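Local coordinates for protein guanylate kinase (Coxiella burnetii, PDB 3TR0) that probably catalyses phosphate transfer from ATP to GMP, giving ADP and GDP, in the recycling of guanine nucleotides, at residues 53-58 with 81-86; 61-66 with 70-75; 103-108 with 155-160. One frame throughout, in Å; residues are numbered along the deposited sequence.

Interaction 1. Residues 53-58 with 81-86; sequences VDYFFI and RHYGTE. With 5GP (guanosine-5'-monophosphate), chain D.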
loop_
_atom_site.group_PDB
_atom_site.type_symbol
_atom_site.label_atom_id
_atom_site.label_comp_id
_atom_site.label_asym_id
_atom_site.label_seq_id
_atom_site.Cartn_x
_atom_site.Cartn_y
_atom_site.Cartn_z
ATOM N N VAL A 53 22.240 3.314 20.060
ATOM C CA VAL A 53 21.906 2.205 19.176
ATOM C C VAL A 53 20.511 1.674 19.491
ATOM O O VAL A 53 19.646 1.606 18.618
ATOM C CB VAL A 53 22.928 1.060 19.297
ATOM C CG1 VAL A 53 22.511 -0.119 18.428
ATOM C CG2 VAL A 53 24.325 1.549 18.919
ATOM N N ASP A 54 20.300 1.298 20.747
ATOM C CA ASP A 54 18.996 0.840 21.203
ATOM C C ASP A 54 18.143 2.036 21.610
ATOM O O ASP A 54 16.989 2.164 21.205
ATOM C CB ASP A 54 19.165 -0.124 22.377
ATOM C CG ASP A 54 19.957 -1.359 21.998
ATOM O OD1 ASP A 54 19.337 -2.349 21.558
ATOM O OD2 ASP A 54 21.198 -1.337 22.125
ATOM N N TYR A 55 18.735 2.918 22.407
ATOM C CA TYR A 55 18.068 4.131 22.852
ATOM C C TYR A 55 19.119 5.160 23.200
ATOM O O TYR A 55 20.306 4.844 23.294
ATOM C CB TYR A 55 17.258 3.876 24.125
ATOM C CG TYR A 55 15.976 3.091 23.951
ATOM C CD1 TYR A 55 14.796 3.724 23.580
ATOM C CD2 TYR A 55 15.940 1.729 24.198
ATOM C CE1 TYR A 55 13.615 3.009 23.437
ATOM C CE2 TYR A 55 14.769 1.008 24.058
ATOM C CZ TYR A 55 13.611 1.652 23.676
ATOM O OH TYR A 55 12.447 0.933 23.538
ATOM N N PHE A 56 18.671 6.392 23.397
ATOM C CA PHE A 56 19.449 7.364 24.130
ATOM C C PHE A 56 18.976 7.239 25.565
ATOM O O PHE A 56 17.866 7.656 25.896
ATOM C CB PHE A 56 19.190 8.778 23.613
ATOM C CG PHE A 56 19.680 9.010 22.212
ATOM C CD1 PHE A 56 21.035 9.146 21.954
ATOM C CD2 PHE A 56 18.788 9.104 21.158
ATOM C CE1 PHE A 56 21.489 9.363 20.668
ATOM C CE2 PHE A 56 19.236 9.322 19.873
ATOM C CZ PHE A 56 20.590 9.455 19.628
ATOM N N PHE A 57 19.803 6.634 26.410
ATOM C CA PHE A 57 19.402 6.386 27.784
ATOM C C PHE A 57 19.683 7.602 28.656
ATOM O O PHE A 57 20.819 8.063 28.752
ATOM C CB PHE A 57 20.107 5.146 28.331
ATOM C CG PHE A 57 19.801 3.887 27.569
ATOM C CD1 PHE A 57 18.712 3.101 27.911
ATOM C CD2 PHE A 57 20.603 3.486 26.513
ATOM C CE1 PHE A 57 18.434 1.940 27.218
ATOM C CE2 PHE A 57 20.329 2.323 25.818
ATOM C CZ PHE A 57 19.246 1.549 26.173
ATOM N N ILE A 58 18.633 8.124 29.279
ATOM C CA ILE A 58 18.760 9.289 30.142
ATOM C C ILE A 58 17.959 9.088 31.423
ATOM O O ILE A 58 17.242 8.097 31.558
ATOM C CB ILE A 58 18.276 10.562 29.432
ATOM C CG1 ILE A 58 16.840 10.384 28.932
ATOM C CG2 ILE A 58 19.192 10.895 28.267
ATOM C CD1 ILE A 58 16.244 11.646 28.341
ATOM N N ARG A 81 7.836 3.916 33.064
ATOM C CA ARG A 81 9.031 4.520 32.484
ATOM C C ARG A 81 8.632 5.457 31.350
ATOM O O ARG A 81 7.508 5.398 30.850
ATOM C CB ARG A 81 9.997 3.448 31.974
ATOM C CG ARG A 81 10.489 2.486 33.047
ATOM C CD ARG A 81 11.362 3.185 34.076
ATOM N NE ARG A 81 11.858 2.244 35.078
ATOM C CZ ARG A 81 12.673 2.569 36.076
ATOM N NH1 ARG A 81 13.093 3.819 36.214
ATOM N NH2 ARG A 81 13.070 1.640 36.936
ATOM N N HIS A 82 9.556 6.319 30.946
ATOM C CA HIS A 82 9.259 7.329 29.944
ATOM C C HIS A 82 10.005 7.060 28.652
ATOM O O HIS A 82 11.174 6.673 28.668
ATOM C CB HIS A 82 9.590 8.725 30.474
ATOM C CG HIS A 82 8.752 9.135 31.643
ATOM N ND1 HIS A 82 7.421 9.467 31.523
ATOM C CD2 HIS A 82 9.055 9.259 32.957
ATOM C CE1 HIS A 82 6.938 9.781 32.713
ATOM N NE2 HIS A 82 7.910 9.662 33.601
ATOM N N TYR A 83 9.305 7.256 27.539
ATOM C CA TYR A 83 9.868 7.103 26.205
ATOM C C TYR A 83 9.388 8.255 25.322
ATOM O O TYR A 83 8.239 8.688 25.420
ATOM C CB TYR A 83 9.386 5.796 25.570
ATOM C CG TYR A 83 9.670 4.540 26.363
ATOM C CD1 TYR A 83 10.654 3.650 25.954
ATOM C CD2 TYR A 83 8.936 4.228 27.498
ATOM C CE1 TYR A 83 10.909 2.493 26.661
ATOM C CE2 TYR A 83 9.185 3.076 28.216
ATOM C CZ TYR A 83 10.172 2.211 27.791
ATOM O OH TYR A 83 10.426 1.058 28.498
ATOM N N GLY A 84 10.252 8.737 24.438
ATOM C CA GLY A 84 9.861 9.810 23.545
ATOM C C GLY A 84 10.655 9.876 22.259
ATOM O O GLY A 84 11.775 9.372 22.180
ATOM N N THR A 85 10.062 10.505 21.249
ATOM C CA THR A 85 10.710 10.701 19.961
ATOM C C THR A 85 11.208 12.135 19.849
ATOM O O THR A 85 10.411 13.071 19.797
ATOM C CB THR A 85 9.733 10.433 18.794
ATOM O OG1 THR A 85 9.307 9.066 18.830
ATOM C CG2 THR A 85 10.404 10.709 17.458
ATOM N N GLU A 86 12.524 12.306 19.814
ATOM C CA GLU A 86 13.107 13.636 19.674
ATOM C C GLU A 86 12.664 14.232 18.339
ATOM O O GLU A 86 12.823 13.617 17.279
ATOM C CB GLU A 86 14.630 13.572 19.794
ATOM C CG GLU A 86 15.306 14.914 20.066
ATOM C CD GLU A 86 15.599 15.680 18.798
ATOM O OE1 GLU A 86 16.054 15.050 17.822
ATOM O OE2 GLU A 86 15.372 16.907 18.772
HETATM P P 5GP D . 11.351 -1.526 25.826
HETATM O O1P 5GP D . 12.600 -1.416 24.987
HETATM O O2P 5GP D . 11.388 -0.986 27.231
HETATM O O3P 5GP D . 10.907 -2.970 25.834
HETATM O "O5'" 5GP D . 10.131 -0.877 25.038
HETATM C "C5'" 5GP D . 8.897 -0.619 25.687
HETATM C "C4'" 5GP D . 7.864 -0.122 24.712
HETATM O "O4'" 5GP D . 7.860 1.320 24.707
HETATM C "C3'" 5GP D . 8.105 -0.484 23.256
HETATM O "O3'" 5GP D . 7.687 -1.800 22.938
HETATM C "C2'" 5GP D . 7.340 0.595 22.498
HETATM O "O2'" 5GP D . 5.973 0.233 22.366
HETATM C "C1'" 5GP D . 7.427 1.790 23.455
HETATM N N9 5GP D . 8.369 2.822 22.986
HETATM C C8 5GP D . 9.685 2.734 22.754
HETATM N N7 5GP D . 10.134 3.951 22.356
HETATM C C5 5GP D . 9.075 4.795 22.346
HETATM C C6 5GP D . 8.894 6.139 22.035
HETATM O O6 5GP D . 9.855 6.851 21.657
HETATM N N1 5GP D . 7.670 6.672 22.142
HETATM C C2 5GP D . 6.618 5.941 22.538
HETATM N N2 5GP D . 5.386 6.493 22.640
HETATM N N3 5GP D . 6.763 4.639 22.842
HETATM C C4 5GP D . 7.980 4.065 22.754
#

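Interaction 2. Residues 61-66 with 70-75; sequences TRFQAM and GAFLEH. With 5GP (guanosine-5'-monophosphate), chain D.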
loop_
_atom_site.group_PDB
_atom_site.type_symbol
_atom_site.label_atom_id
_atom_site.label_comp_id
_atom_site.label_asym_id
_atom_site.label_seq_id
_atom_site.Cartn_x
_atom_site.Cartn_y
_atom_site.Cartn_z
ATOM N N THR A 61 15.096 13.305 35.260
ATOM C CA THR A 61 15.347 14.739 35.280
ATOM C C THR A 61 15.560 15.261 33.866
ATOM O O THR A 61 14.946 16.248 33.455
ATOM C CB THR A 61 16.579 15.079 36.136
ATOM O OG1 THR A 61 16.364 14.626 37.479
ATOM C CG2 THR A 61 16.823 16.582 36.143
ATOM N N ARG A 62 16.431 14.590 33.122
ATOM C CA ARG A 62 16.660 14.919 31.719
ATOM C C ARG A 62 15.391 14.781 30.876
ATOM O O ARG A 62 15.075 15.654 30.070
ATOM C CB ARG A 62 17.761 14.032 31.139
ATOM C CG ARG A 62 19.110 14.708 31.025
ATOM C CD ARG A 62 20.177 13.721 30.590
ATOM N NE ARG A 62 20.460 12.731 31.626
ATOM C CZ ARG A 62 21.366 11.766 31.508
ATOM N NH1 ARG A 62 22.077 11.656 30.393
ATOM N NH2 ARG A 62 21.560 10.910 32.503
ATOM N N PHE A 63 14.669 13.680 31.060
ATOM C CA PHE A 63 13.479 13.422 30.253
ATOM C C PHE A 63 12.393 14.452 30.533
ATOM O O PHE A 63 11.784 14.993 29.609
ATOM C CB PHE A 63 12.942 12.012 30.505
ATOM C CG PHE A 63 11.999 11.528 29.442
ATOM C CD1 PHE A 63 10.697 11.997 29.385
ATOM C CD2 PHE A 63 12.416 10.606 28.496
ATOM C CE1 PHE A 63 9.829 11.556 28.407
ATOM C CE2 PHE A 63 11.549 10.163 27.511
ATOM C CZ PHE A 63 10.255 10.639 27.469
ATOM N N GLN A 64 12.153 14.725 31.813
ATOM C CA GLN A 64 11.142 15.698 32.200
ATOM C C GLN A 64 11.483 17.062 31.617
ATOM O O GLN A 64 10.608 17.779 31.131
ATOM C CB GLN A 64 11.016 15.778 33.722
ATOM C CG GLN A 64 9.991 16.793 34.206
ATOM C CD GLN A 64 8.581 16.457 33.760
ATOM O OE1 GLN A 64 7.762 17.347 33.532
ATOM N NE2 GLN A 64 8.289 15.167 33.639
ATOM N N ALA A 65 12.765 17.413 31.667
ATOM C CA ALA A 65 13.245 18.640 31.049
ATOM C C ALA A 65 12.801 18.698 29.589
ATOM O O ALA A 65 12.144 19.650 29.171
ATOM C CB ALA A 65 14.757 18.730 31.153
HETATM N N MSE A 66 13.152 17.668 28.823
HETATM C CA MSE A 66 12.788 17.603 27.406
HETATM C C MSE A 66 11.286 17.768 27.182
HETATM O O MSE A 66 10.864 18.431 26.235
HETATM C CB MSE A 66 13.277 16.293 26.778
HETATM C CG MSE A 66 14.671 16.368 26.177
HETATM SE SE MSE A 66 15.567 14.631 26.080
HETATM C CE MSE A 66 17.193 15.184 25.156
ATOM N N GLY A 70 9.542 20.844 25.225
ATOM C CA GLY A 70 8.859 20.517 23.986
ATOM C C GLY A 70 9.772 19.842 22.980
ATOM O O GLY A 70 9.514 19.869 21.777
ATOM N N ALA A 71 10.841 19.227 23.477
ATOM C CA ALA A 71 11.838 18.586 22.624
ATOM C C ALA A 71 11.321 17.313 21.964
ATOM O O ALA A 71 11.945 16.787 21.044
ATOM C CB ALA A 71 13.103 18.287 23.424
ATOM N N PHE A 72 10.188 16.809 22.439
ATOM C CA PHE A 72 9.643 15.571 21.894
ATOM C C PHE A 72 8.516 15.808 20.896
ATOM O O PHE A 72 7.634 16.634 21.115
ATOM C CB PHE A 72 9.161 14.649 23.015
ATOM C CG PHE A 72 10.268 14.087 23.857
ATOM C CD1 PHE A 72 11.250 13.293 23.290
ATOM C CD2 PHE A 72 10.319 14.341 25.218
ATOM C CE1 PHE A 72 12.266 12.771 24.062
ATOM C CE2 PHE A 72 11.326 13.813 25.993
ATOM C CZ PHE A 72 12.304 13.032 25.414
ATOM N N LEU A 73 8.560 15.066 19.796
ATOM C CA LEU A 73 7.488 15.066 18.811
ATOM C C LEU A 73 6.323 14.308 19.412
ATOM O O LEU A 73 5.156 14.544 19.087
ATOM C CB LEU A 73 7.967 14.345 17.553
ATOM C CG LEU A 73 7.143 14.466 16.276
ATOM C CD1 LEU A 73 7.007 15.922 15.885
ATOM C CD2 LEU A 73 7.798 13.667 15.163
ATOM N N GLU A 74 6.674 13.404 20.319
ATOM C CA GLU A 74 5.760 12.430 20.868
ATOM C C GLU A 74 6.399 11.874 22.135
ATOM O O GLU A 74 7.609 11.650 22.169
ATOM C CB GLU A 74 5.573 11.322 19.827
ATOM C CG GLU A 74 4.900 10.072 20.302
ATOM C CD GLU A 74 5.790 9.209 21.171
ATOM O OE1 GLU A 74 6.959 8.933 20.796
ATOM O OE2 GLU A 74 5.301 8.807 22.238
ATOM N N HIS A 75 5.603 11.668 23.180
ATOM C CA HIS A 75 6.113 11.021 24.386
ATOM C C HIS A 75 5.005 10.325 25.172
ATOM O O HIS A 75 3.844 10.726 25.121
ATOM C CB HIS A 75 6.870 12.020 25.271
ATOM C CG HIS A 75 5.981 12.954 26.030
ATOM N ND1 HIS A 75 5.687 12.777 27.365
ATOM C CD2 HIS A 75 5.316 14.067 25.642
ATOM C CE1 HIS A 75 4.883 13.746 27.768
ATOM N NE2 HIS A 75 4.642 14.541 26.741
HETATM P P 5GP D . 11.351 -1.526 25.826
HETATM O O1P 5GP D . 12.600 -1.416 24.987
HETATM O O2P 5GP D . 11.388 -0.986 27.231
HETATM O O3P 5GP D . 10.907 -2.970 25.834
HETATM O "O5'" 5GP D . 10.131 -0.877 25.038
HETATM C "C5'" 5GP D . 8.897 -0.619 25.687
HETATM C "C4'" 5GP D . 7.864 -0.122 24.712
HETATM O "O4'" 5GP D . 7.860 1.320 24.707
HETATM C "C3'" 5GP D . 8.105 -0.484 23.256
HETATM O "O3'" 5GP D . 7.687 -1.800 22.938
HETATM C "C2'" 5GP D . 7.340 0.595 22.498
HETATM O "O2'" 5GP D . 5.973 0.233 22.366
HETATM C "C1'" 5GP D . 7.427 1.790 23.455
HETATM N N9 5GP D . 8.369 2.822 22.986
HETATM C C8 5GP D . 9.685 2.734 22.754
HETATM N N7 5GP D . 10.134 3.951 22.356
HETATM C C5 5GP D . 9.075 4.795 22.346
HETATM C C6 5GP D . 8.894 6.139 22.035
HETATM O O6 5GP D . 9.855 6.851 21.657
HETATM N N1 5GP D . 7.670 6.672 22.142
HETATM C C2 5GP D . 6.618 5.941 22.538
HETATM N N2 5GP D . 5.386 6.493 22.640
HETATM N N3 5GP D . 6.763 4.639 22.842
HETATM C C4 5GP D . 7.980 4.065 22.754
HETATM O O HOH W 1 8.122 17.533 24.630
#

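Interaction 3. Residues 103-108 with 155-160; sequences EIDWQG and REEMAH. With 5GP (guanosine-5'-monophosphate), chain D.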
loop_
_atom_site.group_PDB
_atom_site.type_symbol
_atom_site.label_atom_id
_atom_site.label_comp_id
_atom_site.label_asym_id
_atom_site.label_seq_id
_atom_site.Cartn_x
_atom_site.Cartn_y
_atom_site.Cartn_z
ATOM N N GLU A 103 9.247 3.338 16.103
ATOM C CA GLU A 103 8.862 2.179 16.896
ATOM C C GLU A 103 8.323 2.693 18.214
ATOM O O GLU A 103 9.081 2.885 19.163
ATOM C CB GLU A 103 10.068 1.284 17.159
ATOM C CG GLU A 103 10.724 0.719 15.922
ATOM C CD GLU A 103 11.953 -0.107 16.257
ATOM O OE1 GLU A 103 12.951 0.477 16.731
ATOM O OE2 GLU A 103 11.916 -1.338 16.059
ATOM N N ILE A 104 7.020 2.944 18.260
ATOM C CA ILE A 104 6.404 3.576 19.418
ATOM C C ILE A 104 5.121 2.855 19.800
ATOM O O ILE A 104 4.588 2.083 19.008
ATOM C CB ILE A 104 6.104 5.062 19.151
ATOM C CG1 ILE A 104 5.190 5.215 17.935
ATOM C CG2 ILE A 104 7.401 5.839 18.926
ATOM C CD1 ILE A 104 4.860 6.656 17.591
ATOM N N ASP A 105 4.627 3.097 21.013
ATOM C CA ASP A 105 3.440 2.392 21.490
ATOM C C ASP A 105 2.173 3.048 20.966
ATOM O O ASP A 105 2.237 4.005 20.192
ATOM C CB ASP A 105 3.408 2.301 23.023
ATOM C CG ASP A 105 2.871 3.558 23.680
ATOM O OD1 ASP A 105 3.123 4.657 23.162
ATOM O OD2 ASP A 105 2.192 3.445 24.726
ATOM N N TRP A 106 1.022 2.532 21.385
ATOM C CA TRP A 106 -0.255 3.018 20.860
ATOM C C TRP A 106 -0.538 4.465 21.254
ATOM O O TRP A 106 -1.181 5.202 20.503
ATOM C CB TRP A 106 -1.417 2.102 21.268
ATOM C CG TRP A 106 -1.719 2.091 22.745
ATOM C CD1 TRP A 106 -1.285 1.182 23.665
ATOM C CD2 TRP A 106 -2.529 3.031 23.462
ATOM N NE1 TRP A 106 -1.770 1.500 24.914
ATOM C CE2 TRP A 106 -2.534 2.633 24.815
ATOM C CE3 TRP A 106 -3.246 4.175 23.094
ATOM C CZ2 TRP A 106 -3.232 3.333 25.796
ATOM C CZ3 TRP A 106 -3.935 4.870 24.072
ATOM C CH2 TRP A 106 -3.923 4.446 25.406
ATOM N N GLN A 107 -0.056 4.870 22.429
ATOM C CA GLN A 107 -0.223 6.245 22.890
ATOM C C GLN A 107 0.548 7.200 21.996
ATOM O O GLN A 107 0.035 8.242 21.597
ATOM C CB GLN A 107 0.270 6.400 24.329
ATOM C CG GLN A 107 -0.403 5.478 25.324
ATOM C CD GLN A 107 0.199 5.594 26.707
ATOM O OE1 GLN A 107 -0.320 6.308 27.562
ATOM N NE2 GLN A 107 1.303 4.893 26.934
ATOM N N GLY A 108 1.792 6.847 21.697
ATOM C CA GLY A 108 2.605 7.654 20.809
ATOM C C GLY A 108 2.004 7.721 19.417
ATOM O O GLY A 108 2.028 8.770 18.766
ATOM N N ARG A 155 -1.712 -7.545 26.134
ATOM C CA ARG A 155 -3.093 -7.738 25.711
ATOM C C ARG A 155 -3.819 -6.405 25.590
ATOM O O ARG A 155 -4.717 -6.252 24.765
ATOM C CB ARG A 155 -3.836 -8.657 26.679
ATOM C CG ARG A 155 -3.448 -10.116 26.560
ATOM C CD ARG A 155 -4.530 -11.016 27.131
ATOM N NE ARG A 155 -4.401 -12.389 26.655
ATOM C CZ ARG A 155 -5.308 -13.338 26.856
ATOM N NH1 ARG A 155 -6.420 -13.064 27.525
ATOM N NH2 ARG A 155 -5.106 -14.560 26.384
ATOM N N GLU A 156 -3.425 -5.445 26.418
ATOM C CA GLU A 156 -4.012 -4.113 26.380
ATOM C C GLU A 156 -3.468 -3.331 25.194
ATOM O O GLU A 156 -4.185 -2.541 24.576
ATOM C CB GLU A 156 -3.725 -3.364 27.682
ATOM C CG GLU A 156 -4.285 -4.038 28.921
ATOM C CD GLU A 156 -3.940 -3.292 30.194
ATOM O OE1 GLU A 156 -3.160 -2.318 30.122
ATOM O OE2 GLU A 156 -4.450 -3.676 31.268
ATOM N N GLU A 157 -2.194 -3.547 24.882
ATOM C CA GLU A 157 -1.600 -2.956 23.693
ATOM C C GLU A 157 -2.319 -3.500 22.463
ATOM O O GLU A 157 -2.649 -2.755 21.545
ATOM C CB GLU A 157 -0.105 -3.278 23.612
ATOM C CG GLU A 157 0.617 -2.642 22.421
ATOM C CD GLU A 157 1.071 -1.217 22.699
ATOM O OE1 GLU A 157 0.914 -0.759 23.850
ATOM O OE2 GLU A 157 1.589 -0.556 21.770
HETATM N N MSE A 158 -2.571 -4.806 22.454
HETATM C CA MSE A 158 -3.169 -5.444 21.282
HETATM C C MSE A 158 -4.629 -5.051 21.059
HETATM O O MSE A 158 -5.108 -5.060 19.929
HETATM C CB MSE A 158 -3.009 -6.964 21.344
HETATM C CG MSE A 158 -1.724 -7.452 20.698
HETATM SE SE MSE A 158 -1.479 -9.367 20.853
HETATM C CE MSE A 158 -1.437 -9.504 22.798
ATOM N N ALA A 159 -5.328 -4.693 22.130
ATOM C CA ALA A 159 -6.708 -4.238 22.008
ATOM C C ALA A 159 -6.797 -2.950 21.193
ATOM O O ALA A 159 -7.874 -2.577 20.726
ATOM C CB ALA A 159 -7.325 -4.040 23.380
ATOM N N HIS A 160 -5.664 -2.275 21.023
ATOM C CA HIS A 160 -5.624 -1.024 20.262
ATOM C C HIS A 160 -5.334 -1.221 18.775
ATOM O O HIS A 160 -5.127 -0.244 18.052
ATOM C CB HIS A 160 -4.588 -0.062 20.853
ATOM C CG HIS A 160 -4.975 0.497 22.188
ATOM N ND1 HIS A 160 -5.773 1.611 22.323
ATOM C CD2 HIS A 160 -4.675 0.092 23.445
ATOM C CE1 HIS A 160 -5.949 1.872 23.607
ATOM N NE2 HIS A 160 -5.295 0.963 24.309
HETATM P P 5GP D . 11.351 -1.526 25.826
HETATM O O1P 5GP D . 12.600 -1.416 24.987
HETATM O O2P 5GP D . 11.388 -0.986 27.231
HETATM O O3P 5GP D . 10.907 -2.970 25.834
HETATM O "O5'" 5GP D . 10.131 -0.877 25.038
HETATM C "C5'" 5GP D . 8.897 -0.619 25.687
HETATM C "C4'" 5GP D . 7.864 -0.122 24.712
HETATM O "O4'" 5GP D . 7.860 1.320 24.707
HETATM C "C3'" 5GP D . 8.105 -0.484 23.256
HETATM O "O3'" 5GP D . 7.687 -1.800 22.938
HETATM C "C2'" 5GP D . 7.340 0.595 22.498
HETATM O "O2'" 5GP D . 5.973 0.233 22.366
HETATM C "C1'" 5GP D . 7.427 1.790 23.455
HETATM N N9 5GP D . 8.369 2.822 22.986
HETATM C C8 5GP D . 9.685 2.734 22.754
HETATM N N7 5GP D . 10.134 3.951 22.356
HETATM C C5 5GP D . 9.075 4.795 22.346
HETATM C C6 5GP D . 8.894 6.139 22.035
HETATM O O6 5GP D . 9.855 6.851 21.657
HETATM N N1 5GP D . 7.670 6.672 22.142
HETATM C C2 5GP D . 6.618 5.941 22.538
HETATM N N2 5GP D . 5.386 6.493 22.640
HETATM N N3 5GP D . 6.763 4.639 22.842
HETATM C C4 5GP D . 7.980 4.065 22.754
HETATM O O HOH W 2 1.896 1.206 25.986
HETATM O O HOH W 3 -0.300 -1.104 26.622
#

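Interaction 1. Residues 53-58 with 81-86
Tyr83 and Tyr55 hold two oxygens of the same GMP phosphate: Tyr83 OH donates to O2P at 2.6 Å, the shorter of the two bonds, and Tyr55 OH donates to O1P at 2.8 Å. Both phenols bind the one anion, and Tyr55 OH lies 3.8 Å from Tyr83 CE1; no hydrogen bond joins the two segments. The ring centroids are 5.9 Å apart with planes at 62°, an oblique aromatic pair. Both first torsions place CG anti to the carbonyl carbon, chi1 -74° in Tyr55 and -56° in Tyr83, and from these starts the hydroxyls converge on the phosphate. The two tyrosines are used differently. Tyr55 meets O1P at its ring edge, whereas Tyr83 lies along the nucleotide: the ribose O4' stands 3.7 Å above the Tyr83 ring plane, over its centre, and Tyr83 CB comes within 3.4 Å of the base atom C5. Tyr83 therefore touches base, sugar and phosphate together. Within the other segment, Tyr55 CB sits 3.6 Å above the centre of the Phe57 ring. Arg43 and Ser39 also bond to the nucleotide, consistent with the GMP-binding region of guanylate kinases. The 9.3 Å between Tyr55 CA and Tyr83 CA reflects the sheet order: strand 40-41 runs between strands 56-57 and 81-86, with Thr41 touching both tyrosines, while strand 72-78 flanks 81-86 and helix 60-69 packs against Ile58 and His82.

Interaction 2. Residues 61-66 with 70-75
Phe63 and Phe72 form an offset stack, with centroids 4.5 Å apart and planes inclined at 29°. Phe72 CE2 lies 3.6 Å above one face of the Phe63 ring, displaced toward its rim; the His82 ring lies on the opposite side of that plane, and His75 CB sits at the ring edge. Phe72 meets the carbonyl O of Phe63 at its own edge. Phe63 CG is anti to the backbone N (chi1 -163°), which carries the ring from helix 60-69 over Phe72. One turn later, Met66, a selenomethionine, crosses the Phe72 side chain at about a right angle: its CB is 3.3 Å from Phe72 CE2, and its SE makes an oblique Met-aromatic contact 4.6 Å from the ring centroid. The helix ends in a Schellman motif at Gly70. Ala71 N donates to Met66 O at 2.9 Å and 155°, the bond from Gly70 N to the same oxygen is weak, and a water accepts from Phe72 N. Just beyond, Glu74 turns to the nucleotide, and its OE1 accepts from guanine N1 at 2.7 Å while Thr85 OG1 holds the same oxygen; OE2 faces N2 at a doubtfully short separation. A carboxylate taking N1-H, with N2 close by, matches guanine; adenine has an acceptor at N1 and no 2-amino group.

Interaction 3. Residues 103-108 with 155-160
Trp106 and His160 lie face to face, an unusually flat stack: the indole five-membered ring and the imidazole have centroids 3.6 Å apart and planes only 10° from parallel. It joins the N terminus of helix 106-115, capped by Asp105, to the C-terminal part of helix 147-158 and the residues after it in the P-loop kinase fold. His160 NE2 lies 3.3 Å from Trp106 CE2 over one indole face, and Gln107 CG stands 3.4 Å above the centre of the opposite face, making a three-layer sandwich. Trp106 CG sits between the backbone N and the carbonyl carbon (chi1 67°), which directs the indole toward His160. His160 ND1 is hydrogen-bonded to Glu163 OE2, which, with the stack, would limit the ring's rotation.

Glu157, bent at its second torsion, comes to the indole edge, its OE1 2.9 Å from Trp106 CD1. Its other oxygen, OE2, receives a weak bond from Trp106 N (3.2 Å, 128°). Asp105 OD2 and Glu157 OE1 are 4.5 Å apart, and a water lies between them, within hydrogen-bonding distance of both. Arg155 and Met158, on the same helix as Glu157, pack on Leu205 of the second subunit. Asp105 also serves the nucleotide: OD1 accepts from guanine N2 at 3.0 Å and from Gly108 N, the latter above the carboxylate plane. Its second oxygen, OD2, takes Gln107 NE2 on the syn lone pair at 2.8 Å, in the Gln107 amide plane.

From the N terminus, the chain passes the P-loop and strand 40-41 before reaching 53-58, where interaction 1 opens. Helix 60-69 follows, and interaction 2 closes over the last helical residues, 67-69, joining the helix to the start of strand 72-78. Interaction 1 shuts only at 81-86, so the second contact is nested within the first; Thr85 and Leu73, neighbours on adjacent strands, probably hydrogen-bond between them. Interaction 3 comes in series, crossing neither: it opens at 103-108, after strand 99-103 of the parallel sheet, and closes at 155-160. Interactions 1 and 2 both lie on the mixed sheet, the second packing helix 60-69 beside its strand 72-78; interaction 3 links two helices of the P-loop core, and GMP touches all three.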